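Local coordinates for cobalamin biosynthesis protein (Agrobacterium tumefaciens, PDB 3BY5), which probably takes part in the biosynthesis of cobalamin (vitamin B12), as a CbiG-type protein, although its exact role is not established, at residues V10-A21 with V41-D52; A29-V39 with P116-I127. All blocks are in the same frame, centred on the assembly; numbering follows the deposited sequence.

Contact 1: V10-A21 with V41-D52; sequences VTVAGIGCRKGA and VDYLATAPLKAD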
loop_
_atom_site.group_PDB
_atom_site.type_symbol
_atom_site.label_atom_id
_atom_site.label_comp_id
_atom_site.label_asym_id
_atom_site.label_seq_id
_atom_site.Cartn_x
_atom_site.Cartn_y
_atom_site.Cartn_z
ATOM N N VAL A 10 13.222 0.116 8.991
ATOM C CA VAL A 10 11.770 0.032 8.646
ATOM C C VAL A 10 11.225 -1.392 8.869
ATOM O O VAL A 10 11.806 -2.377 8.408
ATOM C CB VAL A 10 11.498 0.569 7.203
ATOM C CG1 VAL A 10 10.111 0.165 6.678
ATOM C CG2 VAL A 10 11.660 2.089 7.164
ATOM N N THR A 11 10.115 -1.477 9.603
ATOM C CA THR A 11 9.473 -2.749 9.946
ATOM C C THR A 11 7.998 -2.836 9.508
ATOM O O THR A 11 7.170 -1.978 9.838
ATOM C CB THR A 11 9.681 -3.124 11.452
ATOM O OG1 THR A 11 8.482 -3.685 11.999
ATOM C CG2 THR A 11 10.098 -1.912 12.273
ATOM N N VAL A 12 7.703 -3.895 8.756
ATOM C CA VAL A 12 6.408 -4.113 8.123
ATOM C C VAL A 12 5.698 -5.284 8.789
ATOM O O VAL A 12 6.309 -6.328 9.002
ATOM C CB VAL A 12 6.585 -4.413 6.601
ATOM C CG1 VAL A 12 5.256 -4.694 5.921
ATOM C CG2 VAL A 12 7.278 -3.258 5.908
ATOM N N ALA A 13 4.420 -5.113 9.127
ATOM C CA ALA A 13 3.599 -6.227 9.600
ATOM C C ALA A 13 2.619 -6.687 8.532
ATOM O O ALA A 13 1.730 -5.936 8.138
ATOM C CB ALA A 13 2.859 -5.859 10.860
ATOM N N GLY A 14 2.795 -7.918 8.062
ATOM C CA GLY A 14 1.861 -8.537 7.121
ATOM C C GLY A 14 0.664 -9.090 7.863
ATOM O O GLY A 14 0.823 -9.825 8.836
ATOM N N ILE A 15 -0.536 -8.734 7.411
ATOM C CA ILE A 15 -1.772 -9.110 8.108
ATOM C C ILE A 15 -2.636 -10.063 7.286
ATOM O O ILE A 15 -2.937 -9.804 6.122
ATOM C CB ILE A 15 -2.626 -7.871 8.501
ATOM C CG1 ILE A 15 -1.782 -6.794 9.198
ATOM C CG2 ILE A 15 -3.815 -8.279 9.373
ATOM C CD1 ILE A 15 -1.125 -7.236 10.497
ATOM N N GLY A 16 -3.017 -11.173 7.907
ATOM C CA GLY A 16 -3.997 -12.087 7.344
ATOM C C GLY A 16 -5.098 -12.304 8.357
ATOM O O GLY A 16 -4.841 -12.335 9.558
ATOM N N CYS A 17 -6.330 -12.430 7.876
ATOM C CA CYS A 17 -7.470 -12.737 8.738
ATOM C C CYS A 17 -8.567 -13.447 7.964
ATOM O O CYS A 17 -8.592 -13.409 6.730
ATOM C CB CYS A 17 -8.024 -11.473 9.412
ATOM S SG CYS A 17 -8.234 -10.053 8.325
ATOM N N ARG A 18 -9.462 -14.108 8.696
ATOM C CA ARG A 18 -10.616 -14.767 8.095
ATOM C C ARG A 18 -11.661 -13.710 7.724
ATOM O O ARG A 18 -11.694 -12.629 8.328
ATOM C CB ARG A 18 -11.202 -15.819 9.052
ATOM C CG ARG A 18 -11.370 -17.218 8.439
ATOM C CD ARG A 18 -12.536 -17.293 7.453
ATOM N NE ARG A 18 -12.234 -18.131 6.292
ATOM C CZ ARG A 18 -11.642 -17.705 5.175
ATOM N NH1 ARG A 18 -11.417 -18.552 4.180
ATOM N NH2 ARG A 18 -11.269 -16.437 5.041
ATOM N N LYS A 19 -12.477 -14.017 6.714
ATOM C CA LYS A 19 -13.562 -13.144 6.248
ATOM C C LYS A 19 -14.470 -12.750 7.408
ATOM O O LYS A 19 -15.103 -13.605 8.036
ATOM C CB LYS A 19 -14.395 -13.835 5.158
ATOM C CG LYS A 19 -13.655 -14.184 3.866
ATOM C CD LYS A 19 -14.492 -15.140 3.019
ATOM C CE LYS A 19 -13.726 -15.677 1.819
ATOM N NZ LYS A 19 -14.491 -16.756 1.130
ATOM N N GLY A 20 -14.504 -11.455 7.698
ATOM C CA GLY A 20 -15.294 -10.926 8.798
ATOM C C GLY A 20 -14.451 -10.848 10.050
ATOM O O GLY A 20 -14.574 -11.685 10.949
ATOM N N ALA A 21 -13.573 -9.850 10.091
ATOM C CA ALA A 21 -12.738 -9.587 11.254
ATOM C C ALA A 21 -12.915 -8.133 11.658
ATOM O O ALA A 21 -12.836 -7.241 10.812
ATOM C CB ALA A 21 -11.281 -9.887 10.945
ATOM N N VAL A 41 5.819 -1.390 14.634
ATOM C CA VAL A 41 5.365 -1.457 13.249
ATOM C C VAL A 41 5.162 -0.051 12.691
ATOM O O VAL A 41 4.479 0.773 13.300
ATOM C CB VAL A 41 4.039 -2.255 13.145
ATOM C CG1 VAL A 41 3.555 -2.318 11.716
ATOM C CG2 VAL A 41 4.216 -3.655 13.705
ATOM N N ASP A 42 5.767 0.224 11.540
ATOM C CA ASP A 42 5.570 1.512 10.884
ATOM C C ASP A 42 4.909 1.402 9.511
ATOM O O ASP A 42 4.722 2.405 8.825
ATOM C CB ASP A 42 6.872 2.329 10.836
ATOM C CG ASP A 42 8.095 1.477 10.572
ATOM O OD1 ASP A 42 8.106 0.774 9.542
ATOM O OD2 ASP A 42 9.044 1.519 11.387
ATOM N N TYR A 43 4.514 0.185 9.140
ATOM C CA TYR A 43 3.875 -0.063 7.851
ATOM C C TYR A 43 3.092 -1.382 7.869
ATOM O O TYR A 43 3.578 -2.388 8.368
ATOM C CB TYR A 43 4.952 -0.079 6.759
ATOM C CG TYR A 43 4.452 0.149 5.360
ATOM C CD1 TYR A 43 4.382 -0.904 4.458
ATOM C CD2 TYR A 43 4.063 1.417 4.929
ATOM C CE1 TYR A 43 3.927 -0.714 3.166
ATOM C CE2 TYR A 43 3.603 1.620 3.632
ATOM C CZ TYR A 43 3.540 0.544 2.758
ATOM O OH TYR A 43 3.094 0.706 1.470
ATOM N N LEU A 44 1.876 -1.371 7.339
ATOM C CA LEU A 44 1.054 -2.583 7.260
ATOM C C LEU A 44 0.957 -3.113 5.837
ATOM O O LEU A 44 1.047 -2.347 4.880
ATOM C CB LEU A 44 -0.359 -2.328 7.789
ATOM C CG LEU A 44 -0.593 -2.135 9.281
ATOM C CD1 LEU A 44 -2.073 -1.966 9.518
ATOM C CD2 LEU A 44 -0.059 -3.311 10.074
ATOM N N ALA A 45 0.759 -4.422 5.706
ATOM C CA ALA A 45 0.659 -5.068 4.394
ATOM C C ALA A 45 -0.291 -6.260 4.404
ATOM O O ALA A 45 -0.483 -6.905 5.437
ATOM C CB ALA A 45 2.029 -5.490 3.893
ATOM N N THR A 46 -0.877 -6.543 3.243
ATOM C CA THR A 46 -1.825 -7.642 3.102
ATOM C C THR A 46 -1.850 -8.215 1.694
ATOM O O THR A 46 -1.348 -7.612 0.751
ATOM C CB THR A 46 -3.266 -7.237 3.548
ATOM O OG1 THR A 46 -4.082 -8.407 3.664
ATOM C CG2 THR A 46 -3.916 -6.261 2.575
ATOM N N ALA A 47 -2.434 -9.398 1.579
ATOM C CA ALA A 47 -2.676 -10.051 0.306
ATOM C C ALA A 47 -3.979 -9.487 -0.249
ATOM O O ALA A 47 -4.691 -8.808 0.490
ATOM C CB ALA A 47 -2.797 -11.526 0.539
ATOM N N PRO A 48 -4.277 -9.765 -1.514
ATOM C CA PRO A 48 -5.548 -9.346 -2.116
ATOM C C PRO A 48 -6.743 -9.774 -1.271
ATOM O O PRO A 48 -6.977 -10.970 -1.098
ATOM C CB PRO A 48 -5.556 -10.087 -3.454
ATOM C CG PRO A 48 -4.117 -10.266 -3.786
ATOM C CD PRO A 48 -3.415 -10.472 -2.476
ATOM N N LEU A 49 -7.487 -8.802 -0.754
ATOM C CA LEU A 49 -8.484 -9.066 0.276
ATOM C C LEU A 49 -9.782 -9.586 -0.333
ATOM O O LEU A 49 -10.087 -9.314 -1.494
ATOM C CB LEU A 49 -8.757 -7.802 1.094
ATOM C CG LEU A 49 -8.396 -6.473 0.428
ATOM C CD1 LEU A 49 -9.435 -6.099 -0.619
ATOM C CD2 LEU A 49 -8.256 -5.372 1.467
ATOM N N LYS A 50 -10.542 -10.337 0.458
ATOM C CA LYS A 50 -11.336 -11.442 -0.066
ATOM C C LYS A 50 -12.811 -11.067 -0.158
ATOM O O LYS A 50 -13.248 -10.468 -1.141
ATOM C CB LYS A 50 -11.163 -12.687 0.807
ATOM C CG LYS A 50 -10.081 -13.639 0.324
ATOM C CD LYS A 50 -10.107 -14.944 1.102
ATOM C CE LYS A 50 -9.120 -14.918 2.257
ATOM N NZ LYS A 50 -9.644 -14.147 3.418
ATOM N N ALA A 51 -13.572 -11.424 0.871
ATOM C CA ALA A 51 -14.975 -11.035 0.957
ATOM C C ALA A 51 -15.165 -9.866 1.916
ATOM O O ALA A 51 -15.882 -8.912 1.612
ATOM C CB ALA A 51 -15.828 -12.219 1.384
ATOM N N ASP A 52 -14.518 -9.945 3.074
ATOM C CA ASP A 52 -14.434 -8.809 3.984
ATOM C C ASP A 52 -13.103 -8.082 3.835
ATOM O O ASP A 52 -12.049 -8.710 3.730
ATOM C CB ASP A 52 -14.626 -9.266 5.431
ATOM C CG ASP A 52 -14.926 -8.115 6.371
ATOM O OD1 ASP A 52 -16.077 -7.633 6.375
ATOM O OD2 ASP A 52 -14.009 -7.692 7.106
HETATM O O HOH W 1 -2.332 -11.413 3.929
#
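T11 and D42 open the pairing of two parallel strands with a small ring of bonds. T11 N donates to the syn side of D42 OD1 (3.0 Å), and D42 N returns a straighter bond to T11 O (3.1 Å, N-H...O 164°). From there the ladder is carried by backbone: A13 N to Y43 O, A45 N to A13 O, and I15 N to A45 O at 2.7 Å. Where the strands part, a water spans them, giving a proton to I15 O and accepting one from A47 N at 3.1 Å.

On one face V12 lies beside Y43, pointing the same way. Its CG1, anti to the backbone N (chi1 178°), reaches A45 CB at 3.9 Å, and helix 98-107 covers these residues. On the other face A13 CB rests on V41 CG1 at 3.7 Å, while I15 and L44 meet through CG1 and CD2. Helix 23-37 packs over I15 and links the strands as the crossover of a beta-alpha-beta unit. Farther out, Y43 OH is hydrogen-bonded to E68, and the Y43 side chain packs on Y43 of the second subunit. Past the strands the extended K19 chain lays its CD on A51 CB (3.6 Å). The chemistry thus implies a backbone-bonded, largely buried interior, with a carboxylate closing one end and a looser, largely exposed meeting of loops beyond the other.

Contact 2: A29-V39 with P116-I127; sequences AVRAAERAFGV and PRLVVGDVTVAI. With SO4 (sulfate ion), chain B.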
loop_
_atom_site.group_PDB
_atom_site.type_symbol
_atom_site.label_atom_id
_atom_site.label_comp_id
_atom_site.label_asym_id
_atom_site.label_seq_id
_atom_site.Cartn_x
_atom_site.Cartn_y
_atom_site.Cartn_z
ATOM N N ALA A 29 -4.095 -7.467 17.687
ATOM C CA ALA A 29 -3.106 -8.393 17.141
ATOM C C ALA A 29 -1.770 -7.732 16.783
ATOM O O ALA A 29 -0.711 -8.337 16.958
ATOM C CB ALA A 29 -3.678 -9.101 15.929
ATOM N N VAL A 30 -1.829 -6.505 16.270
ATOM C CA VAL A 30 -0.627 -5.770 15.886
ATOM C C VAL A 30 0.116 -5.295 17.136
ATOM O O VAL A 30 1.322 -5.480 17.245
ATOM C CB VAL A 30 -0.946 -4.598 14.911
ATOM C CG1 VAL A 30 0.301 -3.769 14.606
ATOM C CG2 VAL A 30 -1.528 -5.124 13.611
ATOM N N ARG A 31 -0.611 -4.724 18.092
ATOM C CA ARG A 31 -0.002 -4.251 19.338
ATOM C C ARG A 31 0.546 -5.374 20.221
ATOM O O ARG A 31 1.528 -5.172 20.938
ATOM C CB ARG A 31 -0.970 -3.373 20.134
ATOM C CG ARG A 31 -1.212 -1.994 19.537
ATOM C CD ARG A 31 -1.691 -1.026 20.606
ATOM N NE ARG A 31 -2.592 -0.003 20.070
ATOM C CZ ARG A 31 -2.205 1.172 19.576
ATOM N NH1 ARG A 31 -0.918 1.503 19.534
ATOM N NH2 ARG A 31 -3.116 2.023 19.120
ATOM N N ALA A 32 -0.082 -6.547 20.161
ATOM C CA ALA A 32 0.417 -7.732 20.860
ATOM C C ALA A 32 1.707 -8.243 20.226
ATOM O O ALA A 32 2.610 -8.670 20.935
ATOM C CB ALA A 32 -0.633 -8.831 20.899
ATOM N N ALA A 33 1.781 -8.185 18.895
ATOM C CA ALA A 33 2.987 -8.529 18.141
ATOM C C ALA A 33 4.148 -7.607 18.489
ATOM O O ALA A 33 5.279 -8.060 18.673
ATOM C CB ALA A 33 2.705 -8.472 16.654
ATOM N N GLU A 34 3.849 -6.314 18.584
ATOM C CA GLU A 34 4.826 -5.304 18.956
ATOM C C GLU A 34 5.427 -5.580 20.329
ATOM O O GLU A 34 6.647 -5.553 20.492
ATOM C CB GLU A 34 4.185 -3.918 18.912
ATOM C CG GLU A 34 3.964 -3.423 17.502
ATOM C CD GLU A 34 3.349 -2.051 17.443
ATOM O OE1 GLU A 34 3.904 -1.189 16.731
ATOM O OE2 GLU A 34 2.310 -1.828 18.099
ATOM N N ARG A 35 4.563 -5.874 21.297
ATOM C CA ARG A 35 4.988 -6.194 22.658
ATOM C C ARG A 35 5.734 -7.520 22.763
ATOM O O ARG A 35 6.764 -7.594 23.429
ATOM C CB ARG A 35 3.793 -6.184 23.615
ATOM C CG ARG A 35 3.241 -4.800 23.884
ATOM C CD ARG A 35 2.242 -4.796 25.030
ATOM N NE ARG A 35 1.028 -5.540 24.713
ATOM C CZ ARG A 35 -0.033 -5.035 24.091
ATOM N NH1 ARG A 35 -0.052 -3.762 23.705
ATOM N NH2 ARG A 35 -1.082 -5.812 23.853
ATOM N N ALA A 36 5.222 -8.553 22.093
ATOM C CA ALA A 36 5.815 -9.894 22.132
ATOM C C ALA A 36 7.188 -9.984 21.491
ATOM O O ALA A 36 7.988 -10.832 21.878
ATOM C CB ALA A 36 4.888 -10.913 21.493
ATOM N N PHE A 37 7.465 -9.122 20.518
ATOM C CA PHE A 37 8.700 -9.230 19.750
ATOM C C PHE A 37 9.659 -8.055 19.929
ATOM O O PHE A 37 10.807 -8.111 19.480
ATOM C CB PHE A 37 8.388 -9.469 18.276
ATOM C CG PHE A 37 7.645 -10.753 18.019
ATOM C CD1 PHE A 37 8.121 -11.964 18.530
ATOM C CD2 PHE A 37 6.473 -10.758 17.266
ATOM C CE1 PHE A 37 7.440 -13.157 18.299
ATOM C CE2 PHE A 37 5.786 -11.946 17.023
ATOM C CZ PHE A 37 6.270 -13.150 17.543
ATOM N N GLY A 38 9.197 -7.005 20.597
ATOM C CA GLY A 38 10.042 -5.855 20.868
ATOM C C GLY A 38 10.265 -5.031 19.623
ATOM O O GLY A 38 11.365 -4.538 19.385
ATOM N N VAL A 39 9.214 -4.897 18.820
ATOM C CA VAL A 39 9.267 -4.120 17.584
ATOM C C VAL A 39 8.245 -2.989 17.620
ATOM O O VAL A 39 7.396 -2.930 18.514
ATOM C CB VAL A 39 9.040 -5.001 16.318
ATOM C CG1 VAL A 39 10.160 -6.023 16.157
ATOM C CG2 VAL A 39 7.673 -5.685 16.351
ATOM N N PRO A 116 8.810 -15.228 14.580
ATOM C CA PRO A 116 8.011 -16.354 14.105
ATOM C C PRO A 116 6.566 -15.957 13.833
ATOM O O PRO A 116 6.092 -14.947 14.357
ATOM C CB PRO A 116 8.074 -17.340 15.275
ATOM C CG PRO A 116 8.278 -16.490 16.462
ATOM C CD PRO A 116 9.183 -15.393 15.997
ATOM N N ARG A 117 5.893 -16.758 13.009
ATOM C CA ARG A 117 4.497 -16.544 12.640
ATOM C C ARG A 117 3.625 -16.451 13.884
ATOM O O ARG A 117 3.659 -17.321 14.754
ATOM C CB ARG A 117 4.018 -17.672 11.721
ATOM C CG ARG A 117 2.709 -17.406 10.973
ATOM C CD ARG A 117 1.512 -18.123 11.609
ATOM N NE ARG A 117 1.825 -19.485 12.042
ATOM C CZ ARG A 117 0.926 -20.447 12.231
ATOM N NH1 ARG A 117 -0.362 -20.223 12.008
ATOM N NH2 ARG A 117 1.317 -21.649 12.630
ATOM N N LEU A 118 2.868 -15.365 13.964
ATOM C CA LEU A 118 2.059 -15.082 15.131
ATOM C C LEU A 118 0.589 -15.037 14.765
ATOM O O LEU A 118 0.214 -14.384 13.801
ATOM C CB LEU A 118 2.485 -13.754 15.757
ATOM C CG LEU A 118 1.918 -13.434 17.140
ATOM C CD1 LEU A 118 2.708 -14.122 18.235
ATOM C CD2 LEU A 118 1.918 -11.962 17.357
ATOM N N VAL A 119 -0.232 -15.756 15.521
ATOM C CA VAL A 119 -1.683 -15.644 15.411
ATOM C C VAL A 119 -2.227 -15.144 16.751
ATOM O O VAL A 119 -1.903 -15.699 17.795
ATOM C CB VAL A 119 -2.346 -16.985 15.023
ATOM C CG1 VAL A 119 -3.800 -16.772 14.661
ATOM C CG2 VAL A 119 -1.631 -17.621 13.855
ATOM N N VAL A 120 -3.008 -14.066 16.715
ATOM C CA VAL A 120 -3.657 -13.510 17.907
ATOM C C VAL A 120 -5.160 -13.462 17.659
ATOM O O VAL A 120 -5.640 -12.608 16.913
ATOM C CB VAL A 120 -3.168 -12.076 18.240
ATOM C CG1 VAL A 120 -3.717 -11.628 19.582
ATOM C CG2 VAL A 120 -1.655 -11.981 18.241
ATOM N N GLY A 121 -5.903 -14.362 18.293
ATOM C CA GLY A 121 -7.292 -14.607 17.908
ATOM C C GLY A 121 -7.231 -15.379 16.604
ATOM O O GLY A 121 -6.558 -16.406 16.525
ATOM N N ASP A 122 -7.914 -14.889 15.575
ATOM C CA ASP A 122 -7.712 -15.422 14.222
ATOM C C ASP A 122 -7.236 -14.340 13.241
ATOM O O ASP A 122 -7.708 -14.236 12.106
ATOM C CB ASP A 122 -8.932 -16.211 13.714
ATOM C CG ASP A 122 -10.246 -15.634 14.190
ATOM O OD1 ASP A 122 -11.027 -16.377 14.823
ATOM O OD2 ASP A 122 -10.496 -14.437 13.936
ATOM N N VAL A 123 -6.288 -13.540 13.722
ATOM C CA VAL A 123 -5.558 -12.583 12.906
ATOM C C VAL A 123 -4.090 -13.006 12.912
ATOM O O VAL A 123 -3.471 -13.110 13.971
ATOM C CB VAL A 123 -5.699 -11.128 13.439
ATOM C CG1 VAL A 123 -4.972 -10.145 12.537
ATOM C CG2 VAL A 123 -7.158 -10.725 13.560
ATOM N N THR A 124 -3.551 -13.268 11.725
ATOM C CA THR A 124 -2.146 -13.630 11.556
ATOM C C THR A 124 -1.297 -12.386 11.337
ATOM O O THR A 124 -1.665 -11.502 10.570
ATOM C CB THR A 124 -1.952 -14.598 10.381
ATOM O OG1 THR A 124 -2.910 -15.656 10.480
ATOM C CG2 THR A 124 -0.552 -15.199 10.386
ATOM N N VAL A 125 -0.168 -12.322 12.036
ATOM C CA VAL A 125 0.754 -11.205 11.938
ATOM C C VAL A 125 2.152 -11.731 11.644
ATOM O O VAL A 125 2.689 -12.533 12.411
ATOM C CB VAL A 125 0.792 -10.381 13.243
ATOM C CG1 VAL A 125 1.600 -9.103 13.045
ATOM C CG2 VAL A 125 -0.624 -10.050 13.730
ATOM N N ALA A 126 2.722 -11.281 10.526
ATOM C CA ALA A 126 4.110 -11.575 10.157
ATOM C C ALA A 126 4.926 -10.295 10.179
ATOM O O ALA A 126 4.545 -9.319 9.551
ATOM C CB ALA A 126 4.172 -12.195 8.783
ATOM N N ILE A 127 6.047 -10.292 10.889
ATOM C CA ILE A 127 6.884 -9.090 10.948
ATOM C C ILE A 127 8.155 -9.240 10.113
ATOM O O ILE A 127 8.914 -10.192 10.286
ATOM C CB ILE A 127 7.201 -8.647 12.414
ATOM C CG1 ILE A 127 5.928 -8.186 13.128
ATOM C CG2 ILE A 127 8.199 -7.489 12.454
ATOM C CD1 ILE A 127 5.327 -9.218 14.040
HETATM S S SO4 B . -1.155 -16.815 6.726
HETATM O O1 SO4 B . -1.800 -15.803 5.897
HETATM O O2 SO4 B . 0.119 -16.316 7.228
HETATM O O3 SO4 B . -2.013 -17.143 7.858
HETATM O O4 SO4 B . -0.923 -18.017 5.932
#
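V125 N donates to L118 O at 2.7 Å, and this bond, with its return from L118 N to V125 O, sets side by side two side chains that both reach A33 on the helix. L118 forks over the contact. Its CG stands anti to the backbone N (chi1 -169°), which carries the branches out toward the helix, where CD2 meets A33 CB at 3.6 Å and CD1 lies obliquely against F37 CZ at 3.8 Å. V125 divides its methyls in a similar way: CG1 goes to A33 CB, while CG2 sits against A29 O and A29 CB.

These contacts illustrate how the sheet of an alpha/beta fold takes up a helix. Strands 112-120 and 123-129 form an antiparallel hairpin at one side of the sheet, turning at G121 and D122, and helix 23-37 packs on one face, its segment 29-37 running at 42° to strand segment 123-127. Small residues on the helix let the backbones close in: A29 CB touches V120 CB and V123 CG1, and A32 adds a longer contact to V120. At the helix C-terminus, by contrast, bulk takes over. The F37 ring slides past L118 with L118 CB in plane at its edge, and takes P116 CD at CE1 (3.7 Å). I127 CD1 bridges from F37 CD2 (3.8 Å) to A33 CB. On the far face of the hairpin T124 OG1 donates to sulfate O3 (3.1 Å); S97 and S99 hold the same ion, which probably came from the crystallisation liquor.

Contact 1 lies nearer the centre of the chain, although its loop ends are exposed, whereas contact 2 sits farther out and packs a helix on a sheet face. The two contacts meet in one beta-alpha-beta unit: 10-21 and 41-52 supply its strands, 29-39 part of its helix, and 116-127 lies beside it in the sheet. Strand 11-17 also neighbours strand 123-129, where G14 N and A126 O, and G16 O and T124 N, are probably hydrogen-bonded. Meanwhile I15 packs on V30. The chemistry follows position: adjacent strands in contact 1 join through backbone polar groups, while contact 2 joins sheet to helix through methyls and one aromatic ring.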